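Local coordinates for protein PnpC (Pseudomonas putida, PDB 3N9T) that probably catalyses iron(III)-dependent intradiol ring cleavage of hydroxyquinol, as a hydroxyquinol 1,2-dioxygenase, and binds phospholipid in a tunnel formed by its N-terminal helices, at residues I91-S96 / G227-V232; A264-A269 / Y276-A281; L60-Q65 / D199-E204; G174-D179 / F184-T189. All blocks are in the same frame, centred on the assembly; numbering follows the deposited sequence.

Interactions 1 and 3 tie the N-terminal helical region to the catalytic beta domain, from opposite sides of the chain's centre and with their own centres about 33 Å apart. Their segments alternate along the chain, and both touch the second subunit, so the domain interface lies close to the dimer contact at two places. Interactions 2 and 4 stay inside the beta domain, with centres about 15 Å apart; interaction 4 closes before interaction 2 opens. Interactions 1, 2 and 4 all reach the same curled sheet. The largest separation, about 45 Å between the centres of interactions 2 and 3, spans from the far end of the beta domain to the lipid-binding helices.

Interaction 1 of 4, residues I91-S96 / G227-V232; sequences INHRQS and GYRKLV
Arg229 NH2 lies in a notch of the 91-96 loop, 3.1 Å from Asn92 O, which sits at the edge of the guanidinium and near its plane. His93 reaches the same nitrogen differently: ND1 is 3.0 Å from Arg229 NH2 but lies over one guanidinium face, and the poor angle rules out a hydrogen bond. The contact joins the two parts of the intradiol dioxygenase architecture, the loop leaving helix 84-91 of the N-terminal helical region and the approach to strand 231-237 of the beta domain. The imidazole and guanidinium planes are 34° apart, so the groups overlap obliquely without forming a parallel stack. His93 NE2 is hydrogen-bonded to Glu50 of the second subunit, which suggests a proton on NE2 and probably none on ND1, where the arginine approaches.

Arg229 spans the gap because CG is anti to the backbone N (chi1 170°) and the chain runs extended to NE; the nearest CA atoms, of His93 and Leu231, are 9.5 Å apart. Gln95 crosses the guanidinium at a slant, its CG 4.0 Å from Arg229 NH1 at the edge, with the amide turned 71° from that plane. NH1 also has a long, weak ion pair with Glu288. A leucine in place of Arg229 would probably leave Asn92 O and Glu288 without the cation they face and open a gap beside His93 and Gln95. The Arg94 guanidinium forms salt bridges with Glu9 and Glu47 of the second subunit, and Ile91 CG2 lies 4.2 Å above its plane.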
loop_
_atom_site.group_PDB
_atom_site.type_symbol
_atom_site.label_atom_id
_atom_site.label_comp_id
_atom_site.label_asym_id
_atom_site.label_seq_id
_atom_site.Cartn_x
_atom_site.Cartn_y
_atom_site.Cartn_z
ATOM N N ILE A 91 -5.835 19.245 0.003
ATOM C CA ILE A 91 -5.739 19.396 -1.468
ATOM C C ILE A 91 -7.084 19.663 -2.092
ATOM O O ILE A 91 -7.181 20.419 -3.042
ATOM C CB ILE A 91 -5.112 18.168 -2.137
ATOM C CG1 ILE A 91 -3.654 18.058 -1.707
ATOM C CG2 ILE A 91 -5.335 18.140 -3.686
ATOM C CD1 ILE A 91 -3.017 16.743 -2.250
ATOM N N ASN A 92 -8.100 19.025 -1.561
ATOM C CA ASN A 92 -9.421 19.183 -2.051
ATOM C C ASN A 92 -10.243 20.325 -1.393
ATOM O O ASN A 92 -11.451 20.454 -1.653
ATOM C CB ASN A 92 -10.110 17.843 -1.953
ATOM C CG ASN A 92 -9.450 16.822 -2.923
ATOM O OD1 ASN A 92 -9.587 16.948 -4.134
ATOM N ND2 ASN A 92 -8.648 15.906 -2.392
ATOM N N HIS A 93 -9.625 21.101 -0.519
ATOM C CA HIS A 93 -10.363 22.207 0.144
ATOM C C HIS A 93 -9.452 23.409 0.227
ATOM O O HIS A 93 -9.162 23.952 1.314
ATOM C CB HIS A 93 -10.859 21.790 1.523
ATOM C CG HIS A 93 -11.796 20.616 1.509
ATOM N ND1 HIS A 93 -13.168 20.749 1.345
ATOM C CD2 HIS A 93 -11.567 19.291 1.697
ATOM C CE1 HIS A 93 -13.737 19.555 1.392
ATOM N NE2 HIS A 93 -12.789 18.651 1.606
ATOM N N ARG A 94 -8.896 23.785 -0.918
ATOM C CA ARG A 94 -7.901 24.850 -0.885
ATOM C C ARG A 94 -8.658 26.169 -0.786
ATOM O O ARG A 94 -9.736 26.264 -1.374
ATOM C CB ARG A 94 -7.003 24.795 -2.122
ATOM C CG ARG A 94 -6.081 23.598 -2.093
ATOM C CD ARG A 94 -5.463 23.342 -3.512
ATOM N NE ARG A 94 -4.196 22.630 -3.343
ATOM C CZ ARG A 94 -3.578 21.992 -4.330
ATOM N NH1 ARG A 94 -4.089 22.015 -5.542
ATOM N NH2 ARG A 94 -2.448 21.361 -4.090
ATOM N N GLN A 95 -8.131 27.118 0.009
ATOM C CA GLN A 95 -8.832 28.394 0.328
ATOM C C GLN A 95 -7.840 29.562 0.352
ATOM O O GLN A 95 -6.716 29.411 0.844
ATOM C CB GLN A 95 -9.512 28.314 1.706
ATOM C CG GLN A 95 -10.594 27.208 1.881
ATOM C CD GLN A 95 -10.935 26.907 3.353
ATOM O OE1 GLN A 95 -10.096 27.048 4.259
ATOM N NE2 GLN A 95 -12.153 26.475 3.581
ATOM N N SER A 96 -8.245 30.717 -0.187
ATOM C CA SER A 96 -7.377 31.918 -0.203
ATOM C C SER A 96 -7.918 32.990 0.741
ATOM O O SER A 96 -7.265 34.018 0.971
ATOM C CB SER A 96 -7.223 32.489 -1.614
ATOM O OG SER A 96 -8.461 32.431 -2.291
ATOM N N GLY A 227 -26.421 28.480 0.069
ATOM C CA GLY A 227 -25.571 29.504 -0.498
ATOM C C GLY A 227 -24.125 29.323 -0.142
ATOM O O GLY A 227 -23.281 29.989 -0.732
ATOM N N TYR A 228 -23.813 28.449 0.830
ATOM C CA TYR A 228 -22.432 28.328 1.314
ATOM C C TYR A 228 -21.920 26.897 1.151
ATOM O O TYR A 228 -22.666 25.948 1.223
ATOM C CB TYR A 228 -22.297 28.768 2.807
ATOM C CG TYR A 228 -22.664 30.181 2.996
ATOM C CD1 TYR A 228 -23.993 30.545 3.134
ATOM C CD2 TYR A 228 -21.702 31.167 2.945
ATOM C CE1 TYR A 228 -24.363 31.855 3.255
ATOM C CE2 TYR A 228 -22.056 32.501 3.050
ATOM C CZ TYR A 228 -23.382 32.827 3.201
ATOM O OH TYR A 228 -23.752 34.146 3.323
ATOM N N ARG A 229 -20.622 26.768 1.008
ATOM C CA ARG A 229 -19.980 25.502 0.906
ATOM C C ARG A 229 -19.995 24.796 2.277
ATOM O O ARG A 229 -19.723 25.434 3.294
ATOM C CB ARG A 229 -18.537 25.797 0.441
ATOM C CG ARG A 229 -17.579 24.597 0.501
ATOM C CD ARG A 229 -16.093 24.992 0.262
ATOM N NE ARG A 229 -15.317 23.862 -0.302
ATOM C CZ ARG A 229 -13.977 23.784 -0.403
ATOM N NH1 ARG A 229 -13.162 24.752 0.047
ATOM N NH2 ARG A 229 -13.446 22.697 -0.974
ATOM N N LYS A 230 -20.291 23.503 2.307
ATOM C CA LYS A 230 -20.205 22.704 3.533
ATOM C C LYS A 230 -18.786 22.794 4.206
ATOM O O LYS A 230 -17.741 22.769 3.519
ATOM C CB LYS A 230 -20.467 21.246 3.251
ATOM C CG LYS A 230 -20.493 20.383 4.529
ATOM C CD LYS A 230 -20.509 18.901 4.244
ATOM C CE LYS A 230 -21.813 18.457 3.629
ATOM N NZ LYS A 230 -21.709 16.974 3.369
ATOM N N LEU A 231 -18.765 22.930 5.534
ATOM C CA LEU A 231 -17.526 23.017 6.279
ATOM C C LEU A 231 -17.503 21.835 7.234
ATOM O O LEU A 231 -18.451 21.641 7.926
ATOM C CB LEU A 231 -17.487 24.331 7.092
ATOM C CG LEU A 231 -16.373 24.414 8.122
ATOM C CD1 LEU A 231 -14.984 24.376 7.384
ATOM C CD2 LEU A 231 -16.473 25.787 8.848
ATOM N N VAL A 232 -16.449 21.029 7.207
ATOM C CA VAL A 232 -16.231 19.952 8.168
ATOM C C VAL A 232 -14.885 20.266 8.803
ATOM O O VAL A 232 -13.877 20.421 8.061
ATOM C CB VAL A 232 -16.066 18.605 7.435
ATOM C CG1 VAL A 232 -15.518 17.492 8.396
ATOM C CG2 VAL A 232 -17.416 18.180 6.853
#

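Interaction 2 of 4, residues A264-A269 / Y276-A281; sequences AHDEDA and YPYKSA
Tyr278 pushes its phenol end into the 264-269 loop, its OH 3.4 Å from the CB methylene of Asp266 and 3.5 Å from the CB methyl of Ala269. Asp266 CB meets the ring at its edge, near the ring plane, and the carboxylate is turned 66° from that plane. With CG between the backbone N and the carbonyl carbon (chi1 64°), the tyrosine swings toward the loop, and water 1 ties its hydroxyl down. That water lies in the ring plane, 2.7 Å from Tyr278 OH, donates to Asp268 O and is also bonded to Ser280 OG.

These residues belong to the long connection between strands 256-262 and 278-287, antiparallel neighbours in the beta domain. The loop is shaped by an Asx turn, in which Asp268 N donates to Asp266 OD1 at 2.8 Å, from 33° out of the carboxylate plane. Asp266 OD2 forms a salt bridge with Arg262, whose NH1 also donates to Asp268 O. With the carboxylate cut back to an alanine here, the turn would probably lose its acceptor and Arg262 its mate. Just before strand 278-287, Tyr276 and Pro277 meet the loop: Ala264 CB is 3.6 Å from Tyr276 C and 4.0 Å from Pro277 CD.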
loop_
_atom_site.group_PDB
_atom_site.type_symbol
_atom_site.label_atom_id
_atom_site.label_comp_id
_atom_site.label_asym_id
_atom_site.label_seq_id
_atom_site.Cartn_x
_atom_site.Cartn_y
_atom_site.Cartn_z
ATOM N N ALA A 264 -19.629 32.520 37.619
ATOM C CA ALA A 264 -21.085 32.338 37.545
ATOM C C ALA A 264 -21.712 33.642 37.093
ATOM O O ALA A 264 -21.199 34.712 37.419
ATOM C CB ALA A 264 -21.665 31.899 38.847
ATOM N N HIS A 265 -22.756 33.535 36.262
ATOM C CA HIS A 265 -23.543 34.657 35.791
ATOM C C HIS A 265 -22.739 35.604 34.902
ATOM O O HIS A 265 -23.079 36.780 34.760
ATOM C CB HIS A 265 -24.257 35.356 36.987
ATOM C CG HIS A 265 -24.954 34.389 37.909
ATOM N ND1 HIS A 265 -26.108 33.726 37.558
ATOM C CD2 HIS A 265 -24.624 33.930 39.140
ATOM C CE1 HIS A 265 -26.458 32.894 38.526
ATOM N NE2 HIS A 265 -25.567 32.989 39.493
ATOM N N ASP A 266 -21.695 35.086 34.237
ATOM C CA ASP A 266 -20.892 35.949 33.356
ATOM C C ASP A 266 -21.857 36.613 32.358
ATOM O O ASP A 266 -22.730 35.938 31.834
ATOM C CB ASP A 266 -19.874 35.091 32.580
ATOM C CG ASP A 266 -18.829 35.902 31.878
ATOM O OD1 ASP A 266 -19.109 36.965 31.281
ATOM O OD2 ASP A 266 -17.667 35.454 31.875
ATOM N N GLU A 267 -21.665 37.896 32.068
ATOM C CA GLU A 267 -22.541 38.604 31.120
ATOM C C GLU A 267 -22.219 38.290 29.685
ATOM O O GLU A 267 -23.049 38.532 28.820
ATOM C CB GLU A 267 -22.423 40.107 31.282
ATOM C CG GLU A 267 -22.744 40.577 32.706
ATOM C CD GLU A 267 -23.716 41.745 32.713
ATOM O OE1 GLU A 267 -24.882 41.526 32.298
ATOM O OE2 GLU A 267 -23.317 42.856 33.134
ATOM N N ASP A 268 -21.007 37.787 29.426
ATOM C CA ASP A 268 -20.593 37.411 28.076
ATOM C C ASP A 268 -20.776 35.867 27.991
ATOM O O ASP A 268 -19.807 35.078 28.111
ATOM C CB ASP A 268 -19.155 37.868 27.854
ATOM C CG ASP A 268 -18.547 37.307 26.600
ATOM O OD1 ASP A 268 -19.281 36.987 25.633
ATOM O OD2 ASP A 268 -17.313 37.145 26.612
ATOM N N ALA A 269 -22.037 35.473 27.880
ATOM C CA ALA A 269 -22.421 34.073 27.721
ATOM C C ALA A 269 -23.493 33.913 26.642
ATOM O O ALA A 269 -24.334 33.038 26.751
ATOM C CB ALA A 269 -22.909 33.463 29.026
ATOM N N TYR A 276 -23.404 28.377 37.606
ATOM C CA TYR A 276 -22.143 28.192 38.308
ATOM C C TYR A 276 -20.945 28.611 37.472
ATOM O O TYR A 276 -21.076 28.779 36.253
ATOM C CB TYR A 276 -21.968 26.747 38.794
ATOM C CG TYR A 276 -23.282 26.160 39.295
ATOM C CD1 TYR A 276 -23.806 26.510 40.573
ATOM C CD2 TYR A 276 -24.032 25.324 38.465
ATOM C CE1 TYR A 276 -25.055 26.013 41.010
ATOM C CE2 TYR A 276 -25.277 24.811 38.884
ATOM C CZ TYR A 276 -25.782 25.157 40.143
ATOM O OH TYR A 276 -27.002 24.623 40.495
ATOM N N PRO A 277 -19.767 28.747 38.120
ATOM C CA PRO A 277 -18.532 29.021 37.402
ATOM C C PRO A 277 -18.317 27.880 36.414
ATOM O O PRO A 277 -18.701 26.734 36.699
ATOM C CB PRO A 277 -17.467 28.982 38.527
ATOM C CG PRO A 277 -18.195 29.403 39.718
ATOM C CD PRO A 277 -19.516 28.653 39.570
ATOM N N TYR A 278 -17.766 28.169 35.235
ATOM C CA TYR A 278 -17.876 27.168 34.151
ATOM C C TYR A 278 -16.775 27.380 33.150
ATOM O O TYR A 278 -16.090 28.418 33.169
ATOM C CB TYR A 278 -19.278 27.226 33.444
ATOM C CG TYR A 278 -19.516 28.544 32.739
ATOM C CD1 TYR A 278 -19.894 29.670 33.443
ATOM C CD2 TYR A 278 -19.358 28.655 31.343
ATOM C CE1 TYR A 278 -20.095 30.915 32.773
ATOM C CE2 TYR A 278 -19.521 29.835 30.706
ATOM C CZ TYR A 278 -19.911 30.983 31.422
ATOM O OH TYR A 278 -20.117 32.206 30.774
ATOM N N LYS A 279 -16.588 26.399 32.271
ATOM C CA LYS A 279 -15.608 26.577 31.184
ATOM C C LYS A 279 -16.276 27.068 29.878
ATOM O O LYS A 279 -17.349 26.623 29.572
ATOM C CB LYS A 279 -14.845 25.264 30.947
ATOM C CG LYS A 279 -14.178 24.678 32.229
ATOM C CD LYS A 279 -12.691 25.155 32.235
ATOM C CE LYS A 279 -11.886 24.479 33.396
ATOM N NZ LYS A 279 -10.426 24.839 33.205
ATOM N N SER A 280 -15.624 27.972 29.134
ATOM C CA SER A 280 -16.265 28.575 27.966
ATOM C C SER A 280 -15.298 28.694 26.836
ATOM O O SER A 280 -14.183 29.209 27.041
ATOM C CB SER A 280 -16.653 30.039 28.229
ATOM O OG SER A 280 -17.718 30.314 27.343
ATOM N N ALA A 281 -15.733 28.301 25.652
ATOM C CA ALA A 281 -14.912 28.414 24.439
ATOM C C ALA A 281 -15.737 29.167 23.356
ATOM O O ALA A 281 -16.887 28.776 23.058
ATOM C CB ALA A 281 -14.524 27.041 23.971
HETATM O O HOH W 1 -19.383 32.272 28.164
#

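Interaction 3 of 4, residues L60-Q65 / D199-E204; sequences LTATGQ and DGPVGE
Van der Waals contact carries this meeting of two helices, with Pro201 of one touching Ala62 and Thr63 of the other. The ring enters between those two residues: Pro201 CG lies 3.6 Å from the Ala62 carbonyl carbon and 3.9 Å from Ala62 CB, so the methyl and the helix backbone are touched by the same ring corner. The pair of Ala62 CB and Pro201 CG is the apolar one. Pro201 CB meets the hydroxyl oxygen of Thr63, OG1, at 3.5 Å. The Thr63 and Pro201 CA atoms are 5.8 Å apart, a close approach that rests on the compact ring.

No hydrogen bond crosses between the segments. Thr63 OG1 stands anti to its carbonyl carbon (chi1 -62°), beside the backbone N, and in this position it bonds to Phe59 O, one turn back in the helix, while still touching the proline. Gly200 takes the N-cap position of helix 201-209. Pro201 is the first residue of that helix, where no N-H is needed for the helical bonding, and Val202 N donates to Glu74 OE2. The arrangement packs the end of helix 50-65, in the N-terminal helical region, against the start of a short helix of the catalytic part of the intradiol dioxygenase.

Lipid and dimer contacts lie around this core. Leu60 touches the bound phospholipid, and Glu204 lines the lipid pocket. Gly64 O and Gln65 NE2 exchange reciprocal hydrogen bonds with Gln65 and Gly64 of the second subunit.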
loop_
_atom_site.group_PDB
_atom_site.type_symbol
_atom_site.label_atom_id
_atom_site.label_comp_id
_atom_site.label_asym_id
_atom_site.label_seq_id
_atom_site.Cartn_x
_atom_site.Cartn_y
_atom_site.Cartn_z
ATOM N N LEU A 60 1.091 -5.082 5.009
ATOM C CA LEU A 60 -0.059 -4.711 4.166
ATOM C C LEU A 60 -1.132 -5.741 4.240
ATOM O O LEU A 60 -2.331 -5.421 4.177
ATOM C CB LEU A 60 0.371 -4.578 2.693
ATOM C CG LEU A 60 1.205 -3.303 2.480
ATOM C CD1 LEU A 60 1.823 -3.231 1.047
ATOM C CD2 LEU A 60 0.430 -2.102 2.769
ATOM N N THR A 61 -0.698 -7.001 4.276
ATOM C CA THR A 61 -1.653 -8.089 4.243
ATOM C C THR A 61 -2.476 -8.009 5.558
ATOM O O THR A 61 -3.727 -8.015 5.545
ATOM C CB THR A 61 -0.944 -9.448 4.026
ATOM O OG1 THR A 61 -0.246 -9.440 2.759
ATOM C CG2 THR A 61 -1.970 -10.635 3.910
ATOM N N ALA A 62 -1.751 -7.967 6.667
ATOM C CA ALA A 62 -2.307 -7.889 8.007
ATOM C C ALA A 62 -3.178 -6.655 8.114
ATOM O O ALA A 62 -4.230 -6.754 8.654
ATOM C CB ALA A 62 -1.169 -7.900 9.078
ATOM N N THR A 63 -2.814 -5.524 7.506
ATOM C CA THR A 63 -3.654 -4.327 7.558
ATOM C C THR A 63 -4.998 -4.560 6.839
ATOM O O THR A 63 -6.079 -4.272 7.379
ATOM C CB THR A 63 -2.920 -3.103 6.937
ATOM O OG1 THR A 63 -1.760 -2.862 7.733
ATOM C CG2 THR A 63 -3.875 -1.839 6.889
ATOM N N GLY A 64 -4.931 -5.110 5.639
ATOM C CA GLY A 64 -6.174 -5.448 4.935
ATOM C C GLY A 64 -7.021 -6.450 5.728
ATOM O O GLY A 64 -8.252 -6.282 5.824
ATOM N N GLN A 65 -6.370 -7.452 6.328
ATOM C CA GLN A 65 -7.093 -8.494 7.070
ATOM C C GLN A 65 -7.760 -7.986 8.338
ATOM O O GLN A 65 -8.734 -8.610 8.787
ATOM C CB GLN A 65 -6.165 -9.650 7.443
ATOM C CG GLN A 65 -5.829 -10.530 6.248
ATOM C CD GLN A 65 -6.931 -11.545 5.965
ATOM O OE1 GLN A 65 -7.431 -12.207 6.891
ATOM N NE2 GLN A 65 -7.304 -11.686 4.687
ATOM N N ASP A 199 -4.421 -1.954 18.473
ATOM C CA ASP A 199 -4.357 -3.414 18.586
ATOM C C ASP A 199 -4.195 -4.081 17.229
ATOM O O ASP A 199 -4.368 -5.311 17.099
ATOM C CB ASP A 199 -5.625 -3.934 19.257
ATOM C CG ASP A 199 -6.860 -3.559 18.527
ATOM O OD1 ASP A 199 -6.910 -2.522 17.797
ATOM O OD2 ASP A 199 -7.837 -4.310 18.704
ATOM N N GLY A 200 -3.869 -3.289 16.211
ATOM C CA GLY A 200 -3.664 -3.835 14.883
ATOM C C GLY A 200 -2.276 -3.484 14.381
ATOM O O GLY A 200 -1.431 -2.986 15.138
ATOM N N PRO A 201 -2.042 -3.700 13.078
ATOM C CA PRO A 201 -0.751 -3.287 12.470
ATOM C C PRO A 201 -0.401 -1.820 12.646
ATOM O O PRO A 201 0.784 -1.500 12.833
ATOM C CB PRO A 201 -0.903 -3.652 10.985
ATOM C CG PRO A 201 -2.090 -4.646 10.947
ATOM C CD PRO A 201 -2.931 -4.456 12.151
ATOM N N VAL A 202 -1.362 -0.908 12.593
ATOM C CA VAL A 202 -0.994 0.535 12.800
ATOM C C VAL A 202 -0.335 0.685 14.198
ATOM O O VAL A 202 0.684 1.324 14.344
ATOM C CB VAL A 202 -2.233 1.424 12.660
ATOM C CG1 VAL A 202 -2.011 2.839 13.208
ATOM C CG2 VAL A 202 -2.678 1.434 11.140
ATOM N N GLY A 203 -0.889 0.003 15.203
ATOM C CA GLY A 203 -0.273 0.051 16.561
ATOM C C GLY A 203 1.161 -0.417 16.553
ATOM O O GLY A 203 2.010 0.141 17.252
ATOM N N GLU A 204 1.465 -1.418 15.712
ATOM C CA GLU A 204 2.841 -1.921 15.593
ATOM C C GLU A 204 3.764 -0.934 14.977
ATOM O O GLU A 204 4.900 -0.754 15.447
ATOM C CB GLU A 204 2.919 -3.162 14.720
ATOM C CG GLU A 204 2.446 -4.419 15.382
ATOM C CD GLU A 204 2.370 -5.571 14.354
ATOM O OE1 GLU A 204 3.119 -5.539 13.313
ATOM O OE2 GLU A 204 1.536 -6.466 14.572
#

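Interaction 4 of 4, residues G174-D179 / F184-T189; sequences GRYRSD and FAIQTT
Ile186 sets CG1 over the middle of one face of the Tyr176 ring, the side chains crossing at a slant: CG1 is 3.7 Å from the ring centroid and only 5° off the normal, a CH-pi contact. CG2 of the same side chain reaches further out, 3.7 Å from Tyr176 OH, so the two branches cover the ring from centre to phenol end. Ile186 CG1 stands beside its backbone N (chi1 -64°), while CG2 is anti to that N, which spreads the branches along the ring. Ala185 O approaches the ring obliquely, 3.4 Å from Tyr176 CD2. The Tyr176 hydroxyl itself is bonded to Glu120 O.

Toward the turn, Phe184 presents CB to Arg177 O at 4.0 Å, while its ring goes on to Leu149 of strand 148-152. The main chains are bridged here by water 2, which donates to Arg177 O and accepts from Ala185 N at 3.1 Å. No direct hydrogen bond joins the segments, whose short strands run at 150°, close to antiparallel. Strand 173-177 pairs with 148-152 and strand 183-189 with 129-138, so the contact fills the space between strands with different partners, as in the interior of the beta-sandwich of intradiol dioxygenases, with the Ile186 side chain about 10 Å from that of the iron ligand His220.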
loop_
_atom_site.group_PDB
_atom_site.type_symbol
_atom_site.label_atom_id
_atom_site.label_comp_id
_atom_site.label_asym_id
_atom_site.label_seq_id
_atom_site.Cartn_x
_atom_site.Cartn_y
_atom_site.Cartn_z
ATOM N N GLY A 174 -25.329 16.652 18.523
ATOM C CA GLY A 174 -26.521 17.480 18.278
ATOM C C GLY A 174 -26.443 18.265 16.993
ATOM O O GLY A 174 -25.344 18.549 16.507
ATOM N N ARG A 175 -27.606 18.731 16.529
ATOM C CA ARG A 175 -27.665 19.631 15.387
ATOM C C ARG A 175 -28.192 20.947 15.916
ATOM O O ARG A 175 -29.370 21.053 16.257
ATOM C CB ARG A 175 -28.653 19.084 14.345
ATOM C CG ARG A 175 -29.011 20.133 13.341
ATOM C CD ARG A 175 -29.601 19.485 12.089
ATOM N NE ARG A 175 -28.568 18.971 11.180
ATOM C CZ ARG A 175 -28.800 18.774 9.895
ATOM N NH1 ARG A 175 -30.011 19.057 9.433
ATOM N NH2 ARG A 175 -27.845 18.343 9.078
ATOM N N TYR A 176 -27.326 21.936 15.988
ATOM C CA TYR A 176 -27.655 23.293 16.462
ATOM C C TYR A 176 -27.784 24.288 15.289
ATOM O O TYR A 176 -27.432 23.943 14.120
ATOM C CB TYR A 176 -26.502 23.747 17.377
ATOM C CG TYR A 176 -26.424 23.000 18.703
ATOM C CD1 TYR A 176 -25.831 21.730 18.791
ATOM C CD2 TYR A 176 -26.944 23.568 19.858
ATOM C CE1 TYR A 176 -25.747 21.030 20.009
ATOM C CE2 TYR A 176 -26.874 22.890 21.099
ATOM C CZ TYR A 176 -26.269 21.659 21.156
ATOM O OH TYR A 176 -26.143 21.053 22.341
ATOM N N ARG A 177 -28.293 25.501 15.567
ATOM C CA ARG A 177 -28.518 26.470 14.497
ATOM C C ARG A 177 -28.053 27.859 14.891
ATOM O O ARG A 177 -28.100 28.247 16.099
ATOM C CB ARG A 177 -30.015 26.461 14.115
ATOM C CG ARG A 177 -30.356 25.299 13.245
ATOM C CD ARG A 177 -31.862 25.212 12.961
ATOM N NE ARG A 177 -32.175 24.228 11.922
ATOM C CZ ARG A 177 -32.173 22.900 12.125
ATOM N NH1 ARG A 177 -31.915 22.346 13.334
ATOM N NH2 ARG A 177 -32.466 22.099 11.125
ATOM N N SER A 178 -27.578 28.617 13.910
ATOM C CA SER A 178 -27.167 29.955 14.179
ATOM C C SER A 178 -28.474 30.799 14.166
ATOM O O SER A 178 -29.429 30.494 13.402
ATOM C CB SER A 178 -26.149 30.370 13.122
ATOM O OG SER A 178 -26.780 30.556 11.831
ATOM N N ASP A 179 -28.558 31.828 15.019
ATOM C CA ASP A 179 -29.787 32.615 15.101
ATOM C C ASP A 179 -29.737 33.779 14.126
ATOM O O ASP A 179 -28.826 33.868 13.317
ATOM C CB ASP A 179 -30.038 33.098 16.566
ATOM C CG ASP A 179 -29.013 34.099 17.062
ATOM O OD1 ASP A 179 -28.250 34.720 16.308
ATOM O OD2 ASP A 179 -28.932 34.288 18.278
ATOM N N PHE A 184 -24.515 31.031 17.807
ATOM C CA PHE A 184 -24.895 29.691 18.266
ATOM C C PHE A 184 -24.387 29.471 19.715
ATOM O O PHE A 184 -23.461 30.133 20.149
ATOM C CB PHE A 184 -24.289 28.637 17.330
ATOM C CG PHE A 184 -22.826 28.507 17.442
ATOM C CD1 PHE A 184 -22.267 27.606 18.364
ATOM C CD2 PHE A 184 -22.003 29.238 16.616
ATOM C CE1 PHE A 184 -20.894 27.492 18.510
ATOM C CE2 PHE A 184 -20.625 29.116 16.730
ATOM C CZ PHE A 184 -20.067 28.271 17.678
ATOM N N ALA A 185 -24.965 28.518 20.409
ATOM C CA ALA A 185 -24.513 28.168 21.732
ATOM C C ALA A 185 -24.873 26.725 22.047
ATOM O O ALA A 185 -25.996 26.217 21.776
ATOM C CB ALA A 185 -25.087 29.156 22.797
ATOM N N ILE A 186 -23.871 26.042 22.578
ATOM C CA ILE A 186 -23.896 24.605 22.802
ATOM C C ILE A 186 -23.434 24.375 24.251
ATOM O O ILE A 186 -22.329 24.769 24.612
ATOM C CB ILE A 186 -22.817 23.941 21.887
ATOM C CG1 ILE A 186 -23.180 24.144 20.386
ATOM C CG2 ILE A 186 -22.690 22.448 22.261
ATOM C CD1 ILE A 186 -22.061 23.733 19.378
ATOM N N GLN A 187 -24.246 23.715 25.074
ATOM C CA GLN A 187 -23.741 23.299 26.385
ATOM C C GLN A 187 -23.294 21.855 26.256
ATOM O O GLN A 187 -23.989 21.025 25.662
ATOM C CB GLN A 187 -24.800 23.455 27.499
ATOM C CG GLN A 187 -24.944 24.922 28.005
ATOM C CD GLN A 187 -25.921 25.007 29.208
ATOM O OE1 GLN A 187 -27.123 25.213 29.036
ATOM N NE2 GLN A 187 -25.407 24.813 30.397
ATOM N N THR A 188 -22.122 21.578 26.835
ATOM C CA THR A 188 -21.522 20.280 26.745
ATOM C C THR A 188 -20.568 20.038 27.921
ATOM O O THR A 188 -20.616 20.738 28.960
ATOM C CB THR A 188 -20.869 20.083 25.346
ATOM O OG1 THR A 188 -20.454 18.726 25.158
ATOM C CG2 THR A 188 -19.713 21.089 25.019
ATOM N N THR A 189 -19.711 19.043 27.765
ATOM C CA THR A 189 -18.567 18.931 28.700
ATOM C C THR A 189 -17.258 19.168 27.976
ATOM O O THR A 189 -17.208 19.044 26.761
ATOM C CB THR A 189 -18.547 17.588 29.391
ATOM O OG1 THR A 189 -18.548 16.552 28.419
ATOM C CG2 THR A 189 -19.734 17.449 30.391
HETATM O O HOH W 2 -27.221 27.303 18.735
#